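PDB 6FSG: flavodoxin from Bacillus cereus, which binds flavin mononucleotide and probably serves as a low-potential electron donor to a number of redox enzymes. Local coordinates for residues Ser44-Tyr49 with Ile78-Lys83; Pro96-Ala101 with Lys122-Pro127; Val116-Leu121 with Ala140-His145. One frame throughout, in Å; residues are numbered along the deposited sequence.

Contact 1: Ser44-Tyr49 with Ile78-Lys83; sequences SILEQY and IDLTGK
E47 and K83 reach across this contact from opposite segments, each ending on the backbone of the opposite segment. The side chain of E47 runs out extended from the 3-10 segment that runs to Q48 and lies over I78, its CG 3.5 Å from D79 O. Its carboxylate accepts the D79 amide: D79 N to E47 OE2 is 2.8 Å with an N-H...O angle of 164°, and OE2 uses the anti lone pair, the one turned away from OE1. K83 goes the other way. Bent at chi2 (-66°) and extended from there, in the conformer described it lays CD and CE along the carbonyl of Y49. K83 NZ donates to E47 O at 3.0 Å, coming from above the carbonyl plane, and more weakly to Y49 O at 2.9 Å. The ammonium thus gathers the carbonyls of E47, in the 3-10 segment, and, weakly, of Y49 just after it, and would probably polarise them.

On the inner side of the two polar grips the contact is apolar. L80 CD2 meets L46 CB at 3.8 Å, and I78 CD1 touches L46 CD1 at 4.0 Å, the two branched chains crossing at a slant; I78 CG2 rests on the backbone of S44. On the far side of its loop D79 OD1 takes T81 N at 3.0 Å, an Asx turn that overlaps the type II turn L80-K83.

L46 continues inward onto V4 and I6 of strand 2-7, and with L80 onto I52 of strand 51-55, so the two loops pack side chains onto these two strands, just ahead of strands 51-55 and 84-91 in the chain.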
# COMPACT_ATOMS: atom_id res chain seq x y z
N SER A 44 -13.91 -2.94 5.29
CA SER A 44 -15.05 -2.33 4.62
C SER A 44 -14.82 -0.86 4.29
O SER A 44 -15.47 -0.33 3.39
CB SER A 44 -16.33 -2.47 5.46
OG SER A 44 -16.19 -1.87 6.74
N ILE A 45 -13.91 -0.19 5.00
CA ILE A 45 -13.71 1.23 4.72
C ILE A 45 -13.17 1.44 3.31
O ILE A 45 -13.38 2.50 2.71
CB ILE A 45 -12.88 1.98 5.78
CG1 ILE A 45 -11.40 1.63 5.72
CG2 ILE A 45 -13.47 1.74 7.16
CD1 ILE A 45 -10.57 2.40 6.74
N LEU A 46 -12.47 0.45 2.75
CA LEU A 46 -11.92 0.61 1.41
C LEU A 46 -13.00 0.87 0.37
O LEU A 46 -12.70 1.45 -0.68
CB LEU A 46 -11.13 -0.63 0.98
CG LEU A 46 -9.91 -0.98 1.83
CD1 LEU A 46 -9.17 -2.12 1.19
CD2 LEU A 46 -8.97 0.20 2.04
N GLU A 47 -14.23 0.45 0.63
CA GLU A 47 -15.32 0.69 -0.32
C GLU A 47 -15.70 2.15 -0.42
O GLU A 47 -16.41 2.54 -1.36
CB GLU A 47 -16.54 -0.12 0.10
CG GLU A 47 -16.34 -1.61 -0.06
CD GLU A 47 -17.55 -2.42 0.34
OE1 GLU A 47 -18.31 -2.00 1.23
OE2 GLU A 47 -17.73 -3.51 -0.24
N GLN A 48 -15.26 2.98 0.52
CA GLN A 48 -15.73 4.35 0.61
C GLN A 48 -14.75 5.36 0.05
O GLN A 48 -14.98 6.56 0.20
CB GLN A 48 -16.08 4.65 2.06
CG GLN A 48 -17.38 3.95 2.40
CD GLN A 48 -17.53 3.65 3.85
OE1 GLN A 48 -17.01 2.65 4.35
NE2 GLN A 48 -18.25 4.50 4.55
N TYR A 49 -13.70 4.90 -0.62
CA TYR A 49 -12.65 5.76 -1.15
C TYR A 49 -12.47 5.55 -2.64
O TYR A 49 -12.73 4.46 -3.17
CB TYR A 49 -11.35 5.48 -0.41
CG TYR A 49 -11.42 5.98 1.01
CD1 TYR A 49 -11.09 7.29 1.31
CD2 TYR A 49 -11.87 5.16 2.02
CE1 TYR A 49 -11.18 7.75 2.60
CE2 TYR A 49 -11.96 5.61 3.31
CZ TYR A 49 -11.62 6.92 3.60
OH TYR A 49 -11.70 7.39 4.90
N ILE A 78 -15.55 -7.49 0.36
CA ILE A 78 -15.70 -6.11 -0.10
C ILE A 78 -15.67 -6.04 -1.63
O ILE A 78 -15.07 -6.88 -2.30
CB ILE A 78 -14.64 -5.17 0.54
CG1 ILE A 78 -13.24 -5.47 -0.00
CG2 ILE A 78 -14.70 -5.27 2.06
CD1 ILE A 78 -12.15 -4.65 0.59
N ASP A 79 -16.30 -4.98 -2.16
CA ASP A 79 -16.43 -4.73 -3.59
C ASP A 79 -15.62 -3.48 -3.93
O ASP A 79 -15.98 -2.38 -3.50
CB ASP A 79 -17.91 -4.57 -3.95
CG ASP A 79 -18.16 -4.34 -5.42
OD1 ASP A 79 -17.20 -4.12 -6.19
OD2 ASP A 79 -19.35 -4.37 -5.80
N LEU A 80 -14.53 -3.66 -4.67
CA LEU A 80 -13.65 -2.56 -5.05
C LEU A 80 -13.71 -2.23 -6.53
O LEU A 80 -12.81 -1.55 -7.04
CB LEU A 80 -12.21 -2.84 -4.63
CG LEU A 80 -12.00 -3.18 -3.15
CD1 LEU A 80 -10.54 -3.43 -2.86
CD2 LEU A 80 -12.54 -2.06 -2.27
N THR A 81 -14.75 -2.69 -7.25
CA THR A 81 -14.82 -2.43 -8.68
C THR A 81 -14.86 -0.92 -8.92
O THR A 81 -15.60 -0.19 -8.26
CB THR A 81 -16.04 -3.09 -9.35
OG1 THR A 81 -17.26 -2.67 -8.71
CG2 THR A 81 -15.89 -4.61 -9.33
N GLY A 82 -14.06 -0.47 -9.87
CA GLY A 82 -13.94 0.93 -10.20
C GLY A 82 -12.83 1.68 -9.49
O GLY A 82 -12.39 2.72 -10.00
N LYS A 83 -12.37 1.19 -8.34
CA LYS A 83 -11.37 1.92 -7.57
C LYS A 83 -10.00 1.79 -8.23
O LYS A 83 -9.72 0.82 -8.94
CB LYS A 83 -11.29 1.39 -6.14
CG LYS A 83 -12.62 1.14 -5.45
CD LYS A 83 -13.38 2.42 -5.21
CE LYS A 83 -14.43 2.21 -4.13
NZ LYS A 83 -15.30 3.40 -4.01

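Contact 2: Pro96-Ala101 with Lys122-Pro127; sequences PKYGVA and KVELTP. With FMN (flavin mononucleotide), chain B.
The loop that carries the pyrimidine side of the flavin meets the C-terminal end of strand 115-124 here, within the beta-alpha-beta unit of strand 84-91, helix 100-111 and that strand. Y98 and K122 make the main contact, sliding past each other in opposite directions. The K122 chain is extended beyond CG; its CD comes within 4.0 Å of Y98 CE2, and its CE passes 3.3 Å from G99 O. At the end of this run K122 NZ donates to Y98 O at 2.9 Å, tilted 16° from the carbonyl plane, while D103 of helix 100-111 takes the same ammonium in a salt bridge. The lysine therefore ties the flavin loop to the helix that follows it.

The Y98 ring is carried to the strand by a first torsion that sets it opposite the backbone N. E124 OE1 lies at the ring edge, 3.3 Å from Y98 CE1, with ring and carboxylate planes only 15° apart; the other oxygen, OE2, is held by the amide of S93. A water lying in the plane of the ring joins Y98 OH, at 2.8 Å, to the carbonyl of K122, to which it donates.

The backbone on either side of Y98 in sequence reads the flavin. K97 O accepts from FMN N3 at 3.0 Å, and G99 N donates to FMN O2 at 2.9 Å with an angle of 167°. G99 takes a positive phi in the type II turn K97-V100, and K122 runs directly past its CA. L125 CD2 packs on the ribityl chain near O3'. Backbone recognition of the isoalloxazine pyrimidine edge by a loop following the fourth strand of the sheet is typical of the flavodoxin fold.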
# COMPACT_ATOMS: atom_id res chain seq x y z
N PRO A 96 14.51 -15.35 0.59
CA PRO A 96 14.21 -15.72 -0.80
C PRO A 96 12.91 -15.12 -1.32
O PRO A 96 12.82 -14.73 -2.49
CB PRO A 96 14.18 -17.26 -0.77
CG PRO A 96 13.94 -17.61 0.67
CD PRO A 96 14.63 -16.53 1.47
N LYS A 97 11.87 -15.05 -0.48
CA LYS A 97 10.54 -14.61 -0.92
C LYS A 97 10.43 -13.10 -0.72
O LYS A 97 9.71 -12.59 0.13
CB LYS A 97 9.46 -15.39 -0.18
CG LYS A 97 9.64 -16.92 -0.30
CD LYS A 97 8.58 -17.69 0.47
CE LYS A 97 8.82 -19.18 0.41
NZ LYS A 97 7.78 -19.89 1.20
N TYR A 98 11.19 -12.39 -1.56
CA TYR A 98 11.47 -10.97 -1.37
C TYR A 98 10.24 -10.12 -1.66
O TYR A 98 9.72 -10.12 -2.79
CB TYR A 98 12.59 -10.59 -2.33
CG TYR A 98 12.99 -9.14 -2.37
CD1 TYR A 98 13.85 -8.61 -1.41
CD2 TYR A 98 12.54 -8.29 -3.37
CE1 TYR A 98 14.25 -7.29 -1.46
CE2 TYR A 98 12.94 -6.95 -3.42
CZ TYR A 98 13.80 -6.46 -2.46
OH TYR A 98 14.22 -5.15 -2.47
N GLY A 99 9.80 -9.36 -0.66
CA GLY A 99 8.70 -8.42 -0.84
C GLY A 99 7.38 -9.04 -1.24
O GLY A 99 6.51 -8.32 -1.77
N VAL A 100 7.18 -10.34 -0.99
CA VAL A 100 6.00 -10.99 -1.53
C VAL A 100 4.71 -10.50 -0.86
O VAL A 100 3.63 -10.69 -1.42
CB VAL A 100 6.09 -12.53 -1.59
CG1 VAL A 100 7.19 -12.98 -2.56
CG2 VAL A 100 6.27 -13.14 -0.21
N ALA A 101 4.78 -9.86 0.32
CA ALA A 101 3.57 -9.23 0.85
C ALA A 101 2.98 -8.23 -0.14
O ALA A 101 1.75 -8.07 -0.21
CB ALA A 101 3.88 -8.52 2.17
N LYS A 122 8.95 -1.91 -4.43
CA LYS A 122 9.72 -2.61 -3.41
C LYS A 122 11.03 -1.87 -3.18
O LYS A 122 11.79 -1.62 -4.12
CB LYS A 122 10.03 -4.04 -3.86
CG LYS A 122 8.79 -4.91 -3.97
CD LYS A 122 9.14 -6.30 -4.45
CE LYS A 122 7.90 -7.18 -4.55
NZ LYS A 122 8.24 -8.63 -4.82
N VAL A 123 11.31 -1.56 -1.91
CA VAL A 123 12.54 -0.89 -1.51
C VAL A 123 13.26 -1.78 -0.51
O VAL A 123 12.63 -2.37 0.37
CB VAL A 123 12.23 0.49 -0.90
CG1 VAL A 123 13.43 1.05 -0.14
CG2 VAL A 123 11.78 1.47 -1.98
N GLU A 124 14.59 -1.88 -0.65
CA GLU A 124 15.42 -2.67 0.26
C GLU A 124 15.63 -1.91 1.58
O GLU A 124 16.25 -0.85 1.59
CB GLU A 124 16.77 -2.92 -0.40
CG GLU A 124 17.76 -3.74 0.42
CD GLU A 124 17.56 -5.23 0.25
OE1 GLU A 124 17.02 -5.64 -0.80
OE2 GLU A 124 17.94 -5.99 1.17
N LEU A 125 15.14 -2.48 2.67
CA LEU A 125 15.36 -1.96 4.03
C LEU A 125 15.08 -0.45 4.07
O LEU A 125 13.99 -0.02 3.66
CB LEU A 125 16.74 -2.38 4.52
CG LEU A 125 16.93 -3.89 4.68
CD1 LEU A 125 18.38 -4.19 5.12
CD2 LEU A 125 15.92 -4.45 5.67
N THR A 126 15.99 0.37 4.59
CA THR A 126 15.72 1.80 4.74
C THR A 126 15.94 2.52 3.42
O THR A 126 17.00 2.35 2.80
CB THR A 126 16.63 2.42 5.82
OG1 THR A 126 16.55 1.64 7.03
CG2 THR A 126 16.24 3.87 6.14
N PRO A 127 14.99 3.33 2.97
CA PRO A 127 15.17 4.05 1.70
C PRO A 127 16.42 4.92 1.71
O PRO A 127 16.72 5.60 2.69
CB PRO A 127 13.92 4.93 1.61
CG PRO A 127 12.91 4.27 2.44
CD PRO A 127 13.64 3.53 3.53
N1 FMN B . 11.55 -9.58 3.97
C2 FMN B . 11.27 -10.12 2.75
O2 FMN B . 11.41 -9.38 1.78
N3 FMN B . 10.79 -11.42 2.65
C4 FMN B . 10.54 -12.20 3.77
O4 FMN B . 10.10 -13.36 3.61
C4A FMN B . 10.82 -11.61 5.03
N5 FMN B . 10.62 -12.28 6.23
C5A FMN B . 10.91 -11.67 7.45
C6 FMN B . 10.75 -12.36 8.65
C7 FMN B . 11.08 -11.78 9.88
C7M FMN B . 10.89 -12.54 11.17
C8 FMN B . 11.63 -10.49 9.86
C8M FMN B . 12.04 -9.79 11.13
C9 FMN B . 11.83 -9.81 8.66
C9A FMN B . 11.47 -10.40 7.46
N10 FMN B . 11.64 -9.69 6.28
C10 FMN B . 11.34 -10.31 5.10
C1' FMN B . 12.28 -8.32 6.26
C2' FMN B . 11.40 -7.11 6.56
O2' FMN B . 10.29 -7.09 5.70
C3' FMN B . 12.27 -5.87 6.35
O3' FMN B . 13.13 -5.75 7.46
C4' FMN B . 11.52 -4.54 6.21
O4' FMN B . 12.42 -3.45 6.03
C5' FMN B . 10.66 -4.23 7.43
O5' FMN B . 9.88 -3.10 7.09
P FMN B . 9.44 -2.18 8.29
O1P FMN B . 8.38 -1.25 7.76
O2P FMN B . 10.63 -1.39 8.73
O3P FMN B . 8.93 -3.08 9.39
O HOH W 1 13.56 -3.76 -4.85

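Contact 3: Val116-Leu121 with Ala140-His145; sequences VVLEGL and AEFVKH. With SO4 (sulfate ion), chain C.
E141 is the first residue of 140-145 to touch the broken edge strand: its CB lies 3.7 Å from L118 CD2, the two side chains crossing at about a right angle. Only the root of the glutamate is used, because the chain bends at chi2 (-68°) and carries the carboxylate back to its own helix, where K144 NZ forms a salt bridge with OE2 at 2.7 Å.

F142 follows, with CG anti to the backbone N (chi1 -173°), and turns toward the sheet. L118 CD1 sits at the edge of its ring, near the ring plane, and 4.1 Å from F142 CB; V117 CG2 approaches obliquely, 3.9 Å from F142 CD1. Beyond this pair F142 and L118 both reach A86 of strand 84-91, and L118 also packs on F138 one helical turn back.

H145, at the end of the segment, lays its imidazole flat across V117. The valine's CB stands 3.6 Å from the ring centroid and 6° off the ring normal, a CH-pi contact almost exactly over the centre, with CG1 and CG2 spread above the ring on ND1 and CD2. In the plane of that ring a water lies 2.7 Å from H145 NE2 and 2.9 Å from V117 O, to which it can donate, so that it probably bridges the two segments. A sulfate, probably from the crystallisation liquor, binds the E119 amide through O4.

The direct contact is apolar, L118 at the phenyl edge and V117 over the imidazole face, so dispersion and shape hold the segments together directly, while their polar groups meet through water at the margin.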
# COMPACT_ATOMS: atom_id res chain seq x y z
N VAL A 116 -5.58 -2.02 -10.48
CA VAL A 116 -4.23 -1.80 -9.96
C VAL A 116 -3.45 -1.07 -11.04
O VAL A 116 -3.26 -1.60 -12.14
CB VAL A 116 -3.57 -3.13 -9.55
CG1 VAL A 116 -2.12 -2.92 -9.15
CG2 VAL A 116 -4.38 -3.78 -8.42
N VAL A 117 -3.05 0.17 -10.75
CA VAL A 117 -2.59 1.09 -11.79
C VAL A 117 -1.08 1.26 -11.83
O VAL A 117 -0.57 1.93 -12.74
CB VAL A 117 -3.28 2.47 -11.69
CG1 VAL A 117 -4.77 2.33 -11.91
CG2 VAL A 117 -3.00 3.12 -10.34
N LEU A 118 -0.35 0.69 -10.87
CA LEU A 118 1.10 0.73 -10.82
C LEU A 118 1.62 -0.66 -10.51
O LEU A 118 0.95 -1.45 -9.84
CB LEU A 118 1.61 1.69 -9.73
CG LEU A 118 1.14 3.14 -9.83
CD1 LEU A 118 1.60 3.93 -8.62
CD2 LEU A 118 1.59 3.83 -11.11
N GLU A 119 2.84 -0.95 -10.97
CA GLU A 119 3.57 -2.10 -10.47
C GLU A 119 3.84 -1.92 -8.97
O GLU A 119 3.91 -0.81 -8.45
CB GLU A 119 4.87 -2.28 -11.26
CG GLU A 119 4.63 -2.49 -12.78
CD GLU A 119 5.87 -2.79 -13.60
OE1 GLU A 119 6.99 -2.53 -13.12
OE2 GLU A 119 5.72 -3.27 -14.74
N GLY A 120 4.01 -3.03 -8.26
CA GLY A 120 4.37 -2.93 -6.86
C GLY A 120 5.73 -2.27 -6.69
O GLY A 120 6.67 -2.56 -7.43
N LEU A 121 5.83 -1.39 -5.69
CA LEU A 121 7.07 -0.69 -5.38
C LEU A 121 7.75 -1.38 -4.20
O LEU A 121 7.18 -1.43 -3.09
CB LEU A 121 6.81 0.78 -5.05
CG LEU A 121 8.02 1.59 -4.54
CD1 LEU A 121 9.21 1.60 -5.53
CD2 LEU A 121 7.67 3.02 -4.17
N ALA A 140 3.12 10.53 -7.68
CA ALA A 140 2.78 11.34 -8.84
C ALA A 140 2.08 10.52 -9.91
O ALA A 140 1.11 10.98 -10.52
CB ALA A 140 4.06 11.95 -9.43
N GLU A 141 2.55 9.30 -10.17
CA GLU A 141 1.91 8.46 -11.18
C GLU A 141 0.54 7.99 -10.71
O GLU A 141 -0.39 7.87 -11.52
CB GLU A 141 2.82 7.28 -11.54
CG GLU A 141 4.05 7.69 -12.34
CD GLU A 141 3.69 8.17 -13.72
OE1 GLU A 141 2.98 7.42 -14.41
OE2 GLU A 141 4.08 9.30 -14.09
N PHE A 142 0.39 7.70 -9.42
CA PHE A 142 -0.92 7.29 -8.91
C PHE A 142 -1.97 8.36 -9.17
O PHE A 142 -3.07 8.07 -9.66
CB PHE A 142 -0.83 6.96 -7.41
CG PHE A 142 -2.10 6.37 -6.87
CD1 PHE A 142 -2.38 5.01 -7.00
CD2 PHE A 142 -3.05 7.17 -6.26
CE1 PHE A 142 -3.57 4.47 -6.53
CE2 PHE A 142 -4.22 6.63 -5.77
CZ PHE A 142 -4.48 5.28 -5.91
N VAL A 143 -1.65 9.62 -8.87
CA VAL A 143 -2.64 10.68 -9.01
C VAL A 143 -3.11 10.79 -10.45
O VAL A 143 -4.29 11.08 -10.71
CB VAL A 143 -2.08 12.01 -8.49
CG1 VAL A 143 -3.08 13.13 -8.69
CG2 VAL A 143 -1.73 11.92 -7.02
N LYS A 144 -2.21 10.57 -11.42
CA LYS A 144 -2.57 10.73 -12.83
C LYS A 144 -3.78 9.87 -13.21
O LYS A 144 -4.52 10.23 -14.13
CB LYS A 144 -1.41 10.35 -13.75
CG LYS A 144 -0.22 11.29 -13.72
CD LYS A 144 0.80 10.90 -14.79
CE LYS A 144 2.05 11.76 -14.73
NZ LYS A 144 3.13 11.32 -15.68
N HIS A 145 -3.98 8.74 -12.53
CA HIS A 145 -5.09 7.84 -12.83
C HIS A 145 -6.41 8.26 -12.20
O HIS A 145 -7.45 7.68 -12.53
CB HIS A 145 -4.72 6.43 -12.37
CG HIS A 145 -3.69 5.77 -13.23
ND1 HIS A 145 -4.03 5.00 -14.33
CD2 HIS A 145 -2.34 5.77 -13.17
CE1 HIS A 145 -2.93 4.56 -14.91
NE2 HIS A 145 -1.89 5.01 -14.23
S SO4 C . 4.50 1.79 -13.46
O1 SO4 C . 5.60 1.17 -14.19
O2 SO4 C . 4.88 3.09 -12.93
O3 SO4 C . 3.37 2.02 -14.37
O4 SO4 C . 4.08 0.90 -12.39
O HOH W 2 0.53 3.81 -14.69

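Followed from the N terminus, contact 1 closes first: it joins the loop before strand 51-55 to the loop before strand 84-91 and encloses strand 51-55 and helix 69-74. Contacts 2 and 3 come later and cross, because 116-121 falls between the two segments of contact 2, and 122-127 between those of contact 3. Both use strand 115-124, its end meeting the flavin loop before helix 100-111 and its broken middle meeting helix 129-144. Contacts 1 and 2 lie on opposite sides of the chain's centre, their own centres about 26 Å apart; contact 3 is about 17 Å from contact 1 and 18 Å from contact 2, centre to centre.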